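Local coordinates for putative protein (Aquifex aeolicus, PDB 1T6T), which is of unknown function but carries a Toprim domain like that of ribonuclease M5 and so probably acts on nucleic acid with the help of metal ions, at residues 25-30 with 44-49; 63-68 with 89-94; 70-75 with 105-110. All coordinates share one frame; numbering follows the deposited sequence.

Contact 1. Residues 25-30 with 44-49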
ATOM      1  N   LEU B  25      -7.409  -7.365   8.887  1.00 10.83           N
ATOM      2  CA  LEU B  25      -6.324  -6.982   7.990  1.00 11.40           C
ATOM      3  C   LEU B  25      -6.575  -5.583   7.443  1.00 10.41           C
ATOM      4  O   LEU B  25      -7.659  -5.290   6.931  1.00 11.42           O
ATOM      5  CB  LEU B  25      -6.209  -7.959   6.815  1.00 13.32           C
ATOM      6  CG  LEU B  25      -5.953  -9.437   7.105  1.00 18.15           C
ATOM      7  CD1 LEU B  25      -5.653 -10.153   5.788  1.00 21.46           C
ATOM      8  CD2 LEU B  25      -4.783  -9.598   8.062  1.00 21.48           C
ATOM      9  N   VAL B  26      -5.576  -4.718   7.573  1.00  9.82           N
ATOM     10  CA  VAL B  26      -5.670  -3.356   7.065  1.00  9.60           C
ATOM     11  C   VAL B  26      -4.422  -3.094   6.246  1.00 10.33           C
ATOM     12  O   VAL B  26      -3.484  -3.887   6.252  1.00 11.00           O
ATOM     13  CB  VAL B  26      -5.779  -2.292   8.205  1.00 10.21           C
ATOM     14  CG1 VAL B  26      -7.047  -2.528   9.020  1.00 10.27           C
ATOM     15  CG2 VAL B  26      -4.540  -2.330   9.094  1.00  9.60           C
ATOM     16  N   GLU B  27      -4.408  -1.972   5.545  1.00 12.16           N
ATOM     17  CA  GLU B  27      -3.278  -1.638   4.701  1.00 14.70           C
ATOM     18  C   GLU B  27      -2.113  -1.011   5.448  1.00 14.63           C
ATOM     19  O   GLU B  27      -0.979  -1.463   5.325  1.00 15.01           O
ATOM     20  CB  GLU B  27      -3.733  -0.680   3.600  1.00 18.64           C
ATOM     21  CG  GLU B  27      -3.086  -0.921   2.250  1.00 30.60           C
ATOM     22  CD  GLU B  27      -1.579  -0.884   2.304  1.00 34.47           C
ATOM     23  OE1 GLU B  27      -1.014   0.193   2.598  1.00 37.74           O
ATOM     24  OE2 GLU B  27      -0.960  -1.940   2.052  1.00 37.97           O
ATOM     25  N   GLY B  28      -2.394   0.029   6.227  1.00 15.39           N
ATOM     26  CA  GLY B  28      -1.316   0.721   6.911  1.00 15.65           C
ATOM     27  C   GLY B  28      -1.227   0.737   8.419  1.00 14.93           C
ATOM     28  O   GLY B  28      -2.173   0.416   9.140  1.00 12.70           O
ATOM     29  N   LYS B  29      -0.052   1.138   8.892  1.00 15.15           N
ATOM     30  CA  LYS B  29       0.221   1.214  10.317  1.00 17.67           C
ATOM     31  C   LYS B  29      -0.712   2.220  10.986  1.00 17.21           C
ATOM     32  O   LYS B  29      -1.089   2.045  12.140  1.00 15.60           O
ATOM     33  CB  LYS B  29       1.685   1.603  10.540  1.00 22.46           C
ATOM     34  CG  LYS B  29       2.161   1.447  11.972  1.00 30.23           C
ATOM     35  CD  LYS B  29       3.670   1.642  12.084  1.00 35.88           C
ATOM     36  CE  LYS B  29       4.094   3.034  11.638  1.00 38.48           C
ATOM     37  NZ  LYS B  29       5.566   3.232  11.766  1.00 41.18           N
ATOM     38  N   ASN B  30      -1.086   3.273  10.263  1.00 17.75           N
ATOM     39  CA  ASN B  30      -1.988   4.277  10.818  1.00 18.77           C
ATOM     40  C   ASN B  30      -3.407   3.738  10.945  1.00 18.39           C
ATOM     41  O   ASN B  30      -4.167   4.177  11.807  1.00 17.09           O
ATOM     42  CB  ASN B  30      -1.971   5.545   9.966  1.00 23.09           C
ATOM     43  CG  ASN B  30      -0.778   6.421  10.271  1.00 28.67           C
ATOM     44  OD1 ASN B  30      -0.687   7.006  11.353  1.00 32.54           O
ATOM     45  ND2 ASN B  30       0.156   6.505   9.331  1.00 29.06           N
ATOM     46  N   ILE B  44      -3.491  -6.785  11.630  1.00  9.55           N
ATOM     47  CA  ILE B  44      -2.236  -6.921  10.900  1.00 10.81           C
ATOM     48  C   ILE B  44      -2.249  -5.891   9.783  1.00 11.27           C
ATOM     49  O   ILE B  44      -3.226  -5.797   9.036  1.00 12.77           O
ATOM     50  CB  ILE B  44      -2.073  -8.315  10.244  1.00 11.17           C
ATOM     51  CG1 ILE B  44      -1.927  -9.393  11.320  1.00 12.07           C
ATOM     52  CG2 ILE B  44      -0.843  -8.318   9.321  1.00 12.74           C
ATOM     53  CD1 ILE B  44      -1.814 -10.795  10.751  1.00 14.24           C
ATOM     54  N   ASP B  45      -1.181  -5.110   9.683  1.00 11.42           N
ATOM     55  CA  ASP B  45      -1.080  -4.119   8.615  1.00 12.79           C
ATOM     56  C   ASP B  45      -0.237  -4.728   7.497  1.00 12.91           C
ATOM     57  O   ASP B  45       0.843  -5.268   7.743  1.00 13.57           O
ATOM     58  CB  ASP B  45      -0.478  -2.804   9.141  1.00 13.88           C
ATOM     59  CG  ASP B  45       0.839  -2.996   9.880  1.00 19.35           C
ATOM     60  OD1 ASP B  45       0.999  -3.998  10.606  1.00 22.16           O
ATOM     61  OD2 ASP B  45       1.712  -2.115   9.747  1.00 20.26           O
ATOM     62  N   LEU B  46      -0.750  -4.651   6.273  1.00 11.13           N
ATOM     63  CA  LEU B  46      -0.103  -5.242   5.105  1.00 11.96           C
ATOM     64  C   LEU B  46       1.145  -4.543   4.557  1.00 11.44           C
ATOM     65  O   LEU B  46       2.081  -5.207   4.114  1.00 12.31           O
ATOM     66  CB  LEU B  46      -1.140  -5.385   3.985  1.00 12.92           C
ATOM     67  CG  LEU B  46      -0.805  -6.253   2.771  1.00 16.88           C
ATOM     68  CD1 LEU B  46      -0.611  -7.704   3.202  1.00 17.88           C
ATOM     69  CD2 LEU B  46      -1.937  -6.149   1.758  1.00 18.05           C
ATOM     70  N   SER B  47       1.168  -3.216   4.567  1.00 13.68           N
ATOM     71  CA  SER B  47       2.328  -2.509   4.032  1.00 13.97           C
ATOM     72  C   SER B  47       3.608  -2.974   4.714  1.00 13.57           C
ATOM     73  O   SER B  47       3.677  -3.056   5.940  1.00 13.92           O
ATOM     74  CB  SER B  47       2.170  -0.997   4.205  1.00 17.69           C
ATOM     75  OG  SER B  47       3.262  -0.314   3.604  1.00 20.77           O
ATOM     76  N   GLY B  48       4.619  -3.288   3.911  1.00 14.02           N
ATOM     77  CA  GLY B  48       5.876  -3.750   4.466  1.00 13.02           C
ATOM     78  C   GLY B  48       5.921  -5.262   4.606  1.00 12.58           C
ATOM     79  O   GLY B  48       6.889  -5.815   5.127  1.00 12.45           O
ATOM     80  N   LYS B  49       4.867  -5.936   4.151  1.00 11.66           N
ATOM     81  CA  LYS B  49       4.813  -7.394   4.215  1.00 12.30           C
ATOM     82  C   LYS B  49       4.484  -8.007   2.855  1.00 12.24           C
ATOM     83  O   LYS B  49       3.830  -7.379   2.022  1.00 11.74           O
ATOM     84  CB  LYS B  49       3.745  -7.854   5.221  1.00 12.45           C
ATOM     85  CG  LYS B  49       3.923  -7.333   6.646  1.00 11.77           C
ATOM     86  CD  LYS B  49       2.878  -7.948   7.579  1.00 13.90           C
ATOM     87  CE  LYS B  49       3.078  -7.523   9.031  1.00 14.94           C
ATOM     88  NZ  LYS B  49       2.895  -6.061   9.241  1.00 14.45           N
TER

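Contact 2. Residues 63-68 with 89-94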
ATOM      1  N   GLU B  63      -8.559 -19.038  11.744  1.00 18.91           N
ATOM      2  CA  GLU B  63      -9.251 -19.615  10.600  1.00 21.72           C
ATOM      3  C   GLU B  63     -10.022 -18.556   9.828  1.00 19.08           C
ATOM      4  O   GLU B  63     -10.333 -18.741   8.655  1.00 19.50           O
ATOM      5  CB  GLU B  63     -10.230 -20.694  11.067  1.00 25.79           C
ATOM      6  CG  GLU B  63      -9.588 -21.837  11.825  1.00 34.39           C
ATOM      7  CD  GLU B  63     -10.619 -22.762  12.449  1.00 40.57           C
ATOM      8  OE1 GLU B  63     -10.223 -23.800  13.021  1.00 44.00           O
ATOM      9  OE2 GLU B  63     -11.827 -22.445  12.372  1.00 43.51           O
ATOM     10  N   LYS B  64     -10.324 -17.447  10.491  1.00 18.36           N
ATOM     11  CA  LYS B  64     -11.101 -16.383   9.876  1.00 18.63           C
ATOM     12  C   LYS B  64     -10.362 -15.051   9.844  1.00 17.73           C
ATOM     13  O   LYS B  64      -9.642 -14.698  10.781  1.00 15.91           O
ATOM     14  CB  LYS B  64     -12.421 -16.218  10.627  1.00 21.67           C
ATOM     15  CG  LYS B  64     -13.480 -15.430   9.876  1.00 28.68           C
ATOM     16  CD  LYS B  64     -14.728 -15.195  10.728  1.00 32.96           C
ATOM     17  CE  LYS B  64     -15.322 -16.492  11.267  1.00 36.82           C
ATOM     18  NZ  LYS B  64     -14.467 -17.135  12.312  1.00 39.46           N
ATOM     19  N   VAL B  65     -10.551 -14.319   8.752  1.00 14.77           N
ATOM     20  CA  VAL B  65      -9.919 -13.025   8.577  1.00 15.69           C
ATOM     21  C   VAL B  65     -10.934 -11.967   8.160  1.00 15.65           C
ATOM     22  O   VAL B  65     -11.722 -12.171   7.237  1.00 16.16           O
ATOM     23  CB  VAL B  65      -8.817 -13.078   7.498  1.00 16.67           C
ATOM     24  CG1 VAL B  65      -8.241 -11.693   7.282  1.00 17.25           C
ATOM     25  CG2 VAL B  65      -7.725 -14.049   7.910  1.00 18.43           C
ATOM     26  N   ILE B  66     -10.913 -10.835   8.853  1.00 12.34           N
ATOM     27  CA  ILE B  66     -11.802  -9.731   8.533  1.00 11.63           C
ATOM     28  C   ILE B  66     -11.018  -8.748   7.658  1.00 12.06           C
ATOM     29  O   ILE B  66     -10.008  -8.196   8.093  1.00 11.00           O
ATOM     30  CB  ILE B  66     -12.269  -9.013   9.814  1.00 12.93           C
ATOM     31  CG1 ILE B  66     -13.126  -9.966  10.661  1.00 11.37           C
ATOM     32  CG2 ILE B  66     -13.046  -7.756   9.451  1.00 12.48           C
ATOM     33  CD1 ILE B  66     -13.440  -9.441  12.049  1.00 14.43           C
ATOM     34  N   LEU B  67     -11.466  -8.545   6.424  1.00 12.21           N
ATOM     35  CA  LEU B  67     -10.782  -7.621   5.522  1.00 12.74           C
ATOM     36  C   LEU B  67     -11.301  -6.207   5.740  1.00 13.66           C
ATOM     37  O   LEU B  67     -12.505  -5.962   5.656  1.00 14.90           O
ATOM     38  CB  LEU B  67     -11.004  -8.029   4.061  1.00 14.08           C
ATOM     39  CG  LEU B  67     -10.502  -9.415   3.662  1.00 15.63           C
ATOM     40  CD1 LEU B  67     -10.714  -9.612   2.171  1.00 17.47           C
ATOM     41  CD2 LEU B  67      -9.023  -9.560   4.019  1.00 16.49           C
ATOM     42  N   LEU B  68     -10.395  -5.284   6.042  1.00 13.32           N
ATOM     43  CA  LEU B  68     -10.780  -3.895   6.272  1.00 14.13           C
ATOM     44  C   LEU B  68      -9.913  -2.909   5.516  1.00 14.94           C
ATOM     45  O   LEU B  68      -9.282  -2.048   6.118  1.00 16.63           O
ATOM     46  CB  LEU B  68     -10.720  -3.538   7.757  1.00 16.31           C
ATOM     47  CG  LEU B  68     -11.989  -3.606   8.604  1.00 23.21           C
ATOM     48  CD1 LEU B  68     -11.734  -2.850   9.903  1.00 22.03           C
ATOM     49  CD2 LEU B  68     -13.170  -2.987   7.857  1.00 21.24           C
ATOM     50  N   GLN B  89      -5.913 -20.278   0.309  1.00 13.54           N
ATOM     51  CA  GLN B  89      -5.120 -20.952   1.331  1.00 14.18           C
ATOM     52  C   GLN B  89      -5.959 -21.611   2.423  1.00 16.05           C
ATOM     53  O   GLN B  89      -5.414 -22.125   3.401  1.00 17.47           O
ATOM     54  CB  GLN B  89      -4.132 -19.968   1.965  1.00 13.61           C
ATOM     55  CG  GLN B  89      -3.226 -19.256   0.957  1.00 13.00           C
ATOM     56  CD  GLN B  89      -2.387 -20.217   0.129  1.00 13.23           C
ATOM     57  OE1 GLN B  89      -1.672 -21.060   0.670  1.00 15.42           O
ATOM     58  NE2 GLN B  89      -2.467 -20.087  -1.192  1.00 12.27           N
ATOM     59  N   GLY B  90      -7.279 -21.579   2.266  1.00 16.18           N
ATOM     60  CA  GLY B  90      -8.155 -22.213   3.239  1.00 16.60           C
ATOM     61  C   GLY B  90      -8.742 -21.357   4.348  1.00 16.37           C
ATOM     62  O   GLY B  90      -9.369 -21.887   5.267  1.00 16.11           O
ATOM     63  N   PHE B  91      -8.542 -20.046   4.282  1.00 15.91           N
ATOM     64  CA  PHE B  91      -9.085 -19.150   5.302  1.00 14.53           C
ATOM     65  C   PHE B  91     -10.501 -18.708   4.971  1.00 15.70           C
ATOM     66  O   PHE B  91     -10.882 -18.642   3.803  1.00 16.10           O
ATOM     67  CB  PHE B  91      -8.211 -17.897   5.432  1.00 13.79           C
ATOM     68  CG  PHE B  91      -6.837 -18.171   5.960  1.00 12.97           C
ATOM     69  CD1 PHE B  91      -6.618 -18.300   7.329  1.00 14.12           C
ATOM     70  CD2 PHE B  91      -5.764 -18.321   5.090  1.00 13.77           C
ATOM     71  CE1 PHE B  91      -5.350 -18.573   7.826  1.00 14.39           C
ATOM     72  CE2 PHE B  91      -4.486 -18.596   5.575  1.00 14.47           C
ATOM     73  CZ  PHE B  91      -4.280 -18.722   6.946  1.00 17.06           C
ATOM     74  N   LEU B  92     -11.279 -18.414   6.009  1.00 15.86           N
ATOM     75  CA  LEU B  92     -12.634 -17.912   5.836  1.00 17.65           C
ATOM     76  C   LEU B  92     -12.470 -16.393   5.801  1.00 18.21           C
ATOM     77  O   LEU B  92     -11.867 -15.810   6.702  1.00 19.78           O
ATOM     78  CB  LEU B  92     -13.517 -18.322   7.016  1.00 18.82           C
ATOM     79  CG  LEU B  92     -13.764 -19.828   7.126  1.00 22.05           C
ATOM     80  CD1 LEU B  92     -14.541 -20.143   8.397  1.00 24.69           C
ATOM     81  CD2 LEU B  92     -14.524 -20.299   5.896  1.00 23.41           C
ATOM     82  N   VAL B  93     -12.988 -15.760   4.756  1.00 16.24           N
ATOM     83  CA  VAL B  93     -12.868 -14.316   4.594  1.00 17.75           C
ATOM     84  C   VAL B  93     -14.167 -13.586   4.928  1.00 18.84           C
ATOM     85  O   VAL B  93     -15.221 -13.883   4.369  1.00 18.35           O
ATOM     86  CB  VAL B  93     -12.444 -13.978   3.141  1.00 18.63           C
ATOM     87  CG1 VAL B  93     -12.380 -12.474   2.941  1.00 20.33           C
ATOM     88  CG2 VAL B  93     -11.091 -14.612   2.845  1.00 18.23           C
ATOM     89  N   ASP B  94     -14.081 -12.627   5.845  1.00 18.60           N
ATOM     90  CA  ASP B  94     -15.243 -11.849   6.261  1.00 18.14           C
ATOM     91  C   ASP B  94     -15.180 -10.445   5.663  1.00 17.79           C
ATOM     92  O   ASP B  94     -14.276  -9.672   5.974  1.00 18.11           O
ATOM     93  CB  ASP B  94     -15.282 -11.748   7.789  1.00 20.68           C
ATOM     94  CG  ASP B  94     -16.545 -11.083   8.302  1.00 24.96           C
ATOM     95  OD1 ASP B  94     -17.254 -10.433   7.508  1.00 25.53           O
ATOM     96  OD2 ASP B  94     -16.823 -11.204   9.514  1.00 28.65           O
TER
HETATM   97  O   HOH W   1     -10.260 -21.567   7.986  1.00 45.30           O
HETATM   98  O   HOH W   2     -14.852  -7.005   6.551  1.00 13.77           O

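Contact 3. Residues 70-75 with 105-110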
ATOM      1  N   ASP B  70      -9.348   0.199   2.700  1.00 16.01           N
ATOM      2  CA  ASP B  70     -10.097   1.397   2.350  1.00 17.10           C
ATOM      3  C   ASP B  70     -11.044   1.149   1.186  1.00 16.91           C
ATOM      4  O   ASP B  70     -10.863   0.211   0.415  1.00 17.19           O
ATOM      5  CB  ASP B  70      -9.144   2.548   2.026  1.00 18.72           C
ATOM      6  CG  ASP B  70      -8.261   2.917   3.208  1.00 20.84           C
ATOM      7  OD1 ASP B  70      -8.647   2.617   4.357  1.00 23.57           O
ATOM      8  OD2 ASP B  70      -7.189   3.516   2.990  1.00 28.81           O
ATOM      9  N   LEU B  71     -12.059   1.999   1.076  1.00 16.95           N
ATOM     10  CA  LEU B  71     -13.065   1.862   0.037  1.00 18.83           C
ATOM     11  C   LEU B  71     -12.746   2.601  -1.256  1.00 21.30           C
ATOM     12  O   LEU B  71     -13.633   2.829  -2.070  1.00 25.04           O
ATOM     13  CB  LEU B  71     -14.428   2.315   0.571  1.00 18.99           C
ATOM     14  CG  LEU B  71     -15.005   1.456   1.702  1.00 21.04           C
ATOM     15  CD1 LEU B  71     -16.316   2.044   2.184  1.00 22.92           C
ATOM     16  CD2 LEU B  71     -15.215   0.035   1.208  1.00 22.18           C
ATOM     17  N   ASP B  72     -11.486   2.972  -1.444  1.00 22.27           N
ATOM     18  CA  ASP B  72     -11.090   3.657  -2.667  1.00 25.21           C
ATOM     19  C   ASP B  72     -10.541   2.614  -3.641  1.00 25.36           C
ATOM     20  O   ASP B  72     -10.480   1.428  -3.316  1.00 23.27           O
ATOM     21  CB  ASP B  72     -10.046   4.740  -2.356  1.00 26.66           C
ATOM     22  CG  ASP B  72      -8.756   4.179  -1.799  1.00 28.99           C
ATOM     23  OD1 ASP B  72      -8.763   3.053  -1.263  1.00 28.44           O
ATOM     24  OD2 ASP B  72      -7.725   4.881  -1.887  1.00 34.41           O
ATOM     25  N   THR B  73     -10.157   3.045  -4.838  1.00 25.41           N
ATOM     26  CA  THR B  73      -9.639   2.117  -5.840  1.00 25.22           C
ATOM     27  C   THR B  73      -8.461   1.297  -5.332  1.00 22.27           C
ATOM     28  O   THR B  73      -8.404   0.084  -5.539  1.00 22.27           O
ATOM     29  CB  THR B  73      -9.199   2.862  -7.112  1.00 27.36           C
ATOM     30  OG1 THR B  73     -10.309   3.593  -7.639  1.00 29.76           O
ATOM     31  CG2 THR B  73      -8.705   1.876  -8.164  1.00 28.90           C
ATOM     32  N   HIS B  74      -7.522   1.966  -4.678  1.00 21.00           N
ATOM     33  CA  HIS B  74      -6.337   1.312  -4.140  1.00 21.75           C
ATOM     34  C   HIS B  74      -6.724   0.223  -3.137  1.00 20.45           C
ATOM     35  O   HIS B  74      -6.187  -0.883  -3.170  1.00 19.02           O
ATOM     36  CB  HIS B  74      -5.436   2.364  -3.483  1.00 24.45           C
ATOM     37  CG  HIS B  74      -4.176   1.810  -2.893  1.00 28.04           C
ATOM     38  ND1 HIS B  74      -4.109   1.318  -1.608  1.00 28.98           N
ATOM     39  CD2 HIS B  74      -2.933   1.679  -3.413  1.00 29.66           C
ATOM     40  CE1 HIS B  74      -2.877   0.908  -1.360  1.00 31.47           C
ATOM     41  NE2 HIS B  74      -2.144   1.116  -2.438  1.00 30.40           N
ATOM     42  N   GLY B  75      -7.665   0.542  -2.255  1.00 18.83           N
ATOM     43  CA  GLY B  75      -8.099  -0.422  -1.261  1.00 17.42           C
ATOM     44  C   GLY B  75      -8.880  -1.589  -1.842  1.00 15.78           C
ATOM     45  O   GLY B  75      -8.759  -2.720  -1.369  1.00 15.44           O
ATOM     46  N   ASN B 105     -20.643   7.646   5.038  1.00 19.81           N
ATOM     47  CA  ASN B 105     -19.675   8.532   4.421  1.00 20.73           C
ATOM     48  C   ASN B 105     -18.273   8.315   4.970  1.00 20.49           C
ATOM     49  O   ASN B 105     -17.800   9.051   5.837  1.00 18.75           O
ATOM     50  CB  ASN B 105     -20.084   9.988   4.606  1.00 22.61           C
ATOM     51  CG  ASN B 105     -19.213  10.930   3.812  1.00 25.24           C
ATOM     52  OD1 ASN B 105     -18.347  10.491   3.051  1.00 23.53           O
ATOM     53  ND2 ASN B 105     -19.435  12.228   3.975  1.00 28.83           N
ATOM     54  N   ILE B 106     -17.613   7.290   4.452  1.00 19.82           N
ATOM     55  CA  ILE B 106     -16.262   6.963   4.870  1.00 20.43           C
ATOM     56  C   ILE B 106     -15.552   6.270   3.716  1.00 19.04           C
ATOM     57  O   ILE B 106     -16.173   5.544   2.939  1.00 20.22           O
ATOM     58  CB  ILE B 106     -16.272   6.025   6.101  1.00 21.26           C
ATOM     59  CG1 ILE B 106     -14.838   5.739   6.555  1.00 22.39           C
ATOM     60  CG2 ILE B 106     -16.995   4.730   5.764  1.00 21.61           C
ATOM     61  CD1 ILE B 106     -14.747   4.995   7.877  1.00 24.08           C
ATOM     62  N   ILE B 107     -14.258   6.521   3.586  1.00 17.82           N
ATOM     63  CA  ILE B 107     -13.478   5.884   2.537  1.00 17.73           C
ATOM     64  C   ILE B 107     -12.271   5.201   3.162  1.00 17.60           C
ATOM     65  O   ILE B 107     -11.977   4.046   2.863  1.00 17.36           O
ATOM     66  CB  ILE B 107     -12.985   6.903   1.496  1.00 17.17           C
ATOM     67  CG1 ILE B 107     -14.169   7.421   0.674  1.00 17.19           C
ATOM     68  CG2 ILE B 107     -11.945   6.256   0.585  1.00 17.99           C
ATOM     69  CD1 ILE B 107     -14.903   6.345  -0.113  1.00 19.12           C
ATOM     70  N   HIS B 108     -11.589   5.930   4.042  1.00 18.89           N
ATOM     71  CA  HIS B 108     -10.395   5.430   4.717  1.00 18.88           C
ATOM     72  C   HIS B 108     -10.707   5.019   6.148  1.00 19.25           C
ATOM     73  O   HIS B 108     -11.300   5.786   6.905  1.00 18.89           O
ATOM     74  CB  HIS B 108      -9.319   6.516   4.713  1.00 18.20           C
ATOM     75  CG  HIS B 108      -8.978   7.018   3.347  1.00 20.30           C
ATOM     76  ND1 HIS B 108      -8.261   6.273   2.438  1.00 20.79           N
ATOM     77  CD2 HIS B 108      -9.281   8.182   2.723  1.00 22.15           C
ATOM     78  CE1 HIS B 108      -8.136   6.953   1.312  1.00 22.46           C
ATOM     79  NE2 HIS B 108      -8.747   8.116   1.459  1.00 23.62           N
ATOM     80  N   ILE B 109     -10.303   3.806   6.518  1.00 20.22           N
ATOM     81  CA  ILE B 109     -10.544   3.298   7.860  1.00 21.35           C
ATOM     82  C   ILE B 109      -9.970   4.269   8.885  1.00 20.51           C
ATOM     83  O   ILE B 109     -10.488   4.410   9.989  1.00 19.44           O
ATOM     84  CB  ILE B 109      -9.890   1.909   8.054  1.00 23.60           C
ATOM     85  CG1 ILE B 109     -10.305   0.971   6.912  1.00 27.32           C
ATOM     86  CG2 ILE B 109     -10.292   1.329   9.401  1.00 25.58           C
ATOM     87  CD1 ILE B 109     -11.806   0.821   6.725  1.00 27.03           C
ATOM     88  N   GLU B 110      -8.904   4.960   8.500  1.00 20.66           N
ATOM     89  CA  GLU B 110      -8.259   5.916   9.388  1.00 22.75           C
ATOM     90  C   GLU B 110      -9.223   7.022   9.825  1.00 22.13           C
ATOM     91  O   GLU B 110      -9.004   7.681  10.838  1.00 22.44           O
ATOM     92  CB  GLU B 110      -7.047   6.533   8.685  1.00 24.87           C
ATOM     93  CG  GLU B 110      -5.976   7.036   9.628  1.00 28.86           C
ATOM     94  CD  GLU B 110      -4.789   7.622   8.894  1.00 31.18           C
ATOM     95  OE1 GLU B 110      -4.396   7.054   7.851  1.00 31.43           O
ATOM     96  OE2 GLU B 110      -4.240   8.640   9.366  1.00 31.61           O
TER
HETATM   97  O   HOH W   3      -7.086   4.517   6.071  1.00 20.52           O

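Contact 1. Residues 25-30 with 44-49
Val-26 O receives two donors from residues 44-49: the amide N of Leu-46, 2.8 Å away, and the weaker CA-H of Asp-45, whose CA lies 3.4 Å from the same oxygen. The pairing belongs to the parallel sheet of a Toprim domain, where strand 23-26, helix 29-36 and strand 43-45 make a beta-alpha-beta unit. Leu-25 bridges Ile-44 and Val-26 bridges Asp-45, with Val-26 N donating to Ile-44 O at 3.0 Å. Bonding outlasts the strands themselves. Ser-47 N, 2.9 Å from Glu-27 O, makes a nearly straight bond (167°) just before one segment enters its helix and as the other bends into the type II turn from Leu-46 to Lys-49.

On one face Leu-25 and Ile-44 run side by side, with Leu-25 CD2 3.7 Å from Ile-44 CB; helix 51-58 packs against them through Val-54 and Met-57. On the other face Val-26 CG2 rests against the Asp-45 backbone, and Leu-35 of helix 29-36 adjoins the valine.

Glu-27 leaves its backbone pointing away from residues 44-49, but a bend at chi2 (-56°) brings the carboxylate back, leaving OE1 3.8 Å from Ser-47 CB. Its place in the sequence is consistent with the glutamate of the first Toprim motif, which serves catalysis in relatives. Ser-47 OG turns instead to the hydroxyl of Tyr-51 of the second subunit, a hydrogen bond across the dimer.

With CG between its backbone N and carbonyl carbon (chi1 52°), Asp-45 turns OD2 to the start of helix 29-36, near Lys-29 CA. Lys-49 folds back to the aspartate: Lys-49 NZ lies 2.7 Å from Asp-45 O, in the carbonyl plane, and 3.1 Å from Asp-45 OD1, a weak bond that completes a salt bridge.

Contact 2. Residues 63-68 with 89-94
The Phe-91 ring turns an edge to Glu-63, whose carbonyl O lies near the ring plane, 4.0 Å from Phe-91 CD1. Val-65 CG2 approaches the same ring obliquely, 4.4 Å from Phe-91 CD1. Val-55 and Leu-58 of helix 51-58, together with Leu-86 of helix 73-88, add to the apolar surroundings of the phenyl group. The other flat group, the carboxylate of Asp-94, stands beside Ile-66: the two side chains point the same way, and Ile-66 CG1 comes within 4.0 Å of Asp-94 CB. Asp-94 OD1 accepts from Asn-96 N and so caps the turn leading into the next helix.

Between these groups run four backbone bonds that zip strand 64-67 to strand 92-94. Leu-92 N donates to Glu-63 O over 2.8 Å, almost perfectly straight at 178°; Val-65 N then reaches Leu-92 O, Asp-94 N reaches Val-65 O, and Leu-67 N closes the series on Asp-94 O at 3.1 Å. The strands are parallel, crossing at -28°, and with helix 73-88 between them they form a beta-alpha-beta crossover whose second strand is one of the two edge strands of the sheet within this chain. The helix ends in a Schellman motif at Gly-90, with positive phi.

Side chains alternate between the faces. Lys-64 and Leu-92 cross obliquely on the face they share with Ile-66 and Asp-94, Lys-64 CG lying 3.6 Å from Leu-92 O. On the face of Val-65 and Val-93, Val-93 CG1 swings anti to the backbone N (chi1 177°), which brings it to Leu-67 CD1 at 3.4 Å, tighter than usual for two methyl groups. Water fastens both ends of the ladder: one molecule donates to Glu-63 O and Gly-90 O, while another lies 2.7 Å from Leu-67 O and also donates to Asp-94 O.

Contact 3. Residues 70-75 with 105-110
Hydrogen bonds come first, and Asp-70 accepts two of the three that cross between the segments. His-108 ND1 donates to Asp-70 OD2 at 3.0 Å and 178°; the oxygen lies in the imidazole plane, whereas the nitrogen stands 74° out of the carboxylate plane, the two planes being almost perpendicular. Ile-109 N meets Asp-70 OD1, also at 3.0 Å and from above the carboxylate plane. Alongside, Leu-71 N donates to Ile-107 O over 2.7 Å. Asp-72, as N-cap of helix 73-88, accepts from Gly-75 N through OD1.

Apolar contacts fill in around these bonds. Ile-107 CG2 sits 3.8 Å above the centre of the His-108 ring and also touches Asp-72 CB. Ile-107 CD1 lies 4.1 Å from Leu-71 CB.

Asp-70 and Asp-72 form the DxD motif of the Toprim fold, whose aspartates bind magnesium in relatives, probably marking the active site here. With each oxygen of Asp-70 held by a different N-H, its rotation is fixed by the segment that follows helix 96-101, and His-108, a proton donor through ND1, would be a second-shell partner if Asp-70 binds metal as in relatives.

In the fold
Contacts 1 and 2 share one parallel sheet, ordered 43-45, 23-26, 64-67, 92-94: each joins an outer strand to an inner one, and the inner strands are bonded through Leu-25 to Ile-66 and Leu-68. Their centres lie about 15 Å apart, and contact 1 closes along the chain before contact 2 opens. Contact 3, its centre about 14 Å from that of contact 1 and about 19 Å from that of contact 2, alternates with contact 2 in sequence and shares helix 73-88 with its crossover. The sheet thus brings Glu-27 near the loop of Asp-70 and Asp-72, the probable Toprim site, where contacts 1 and 3 both also reach the second subunit.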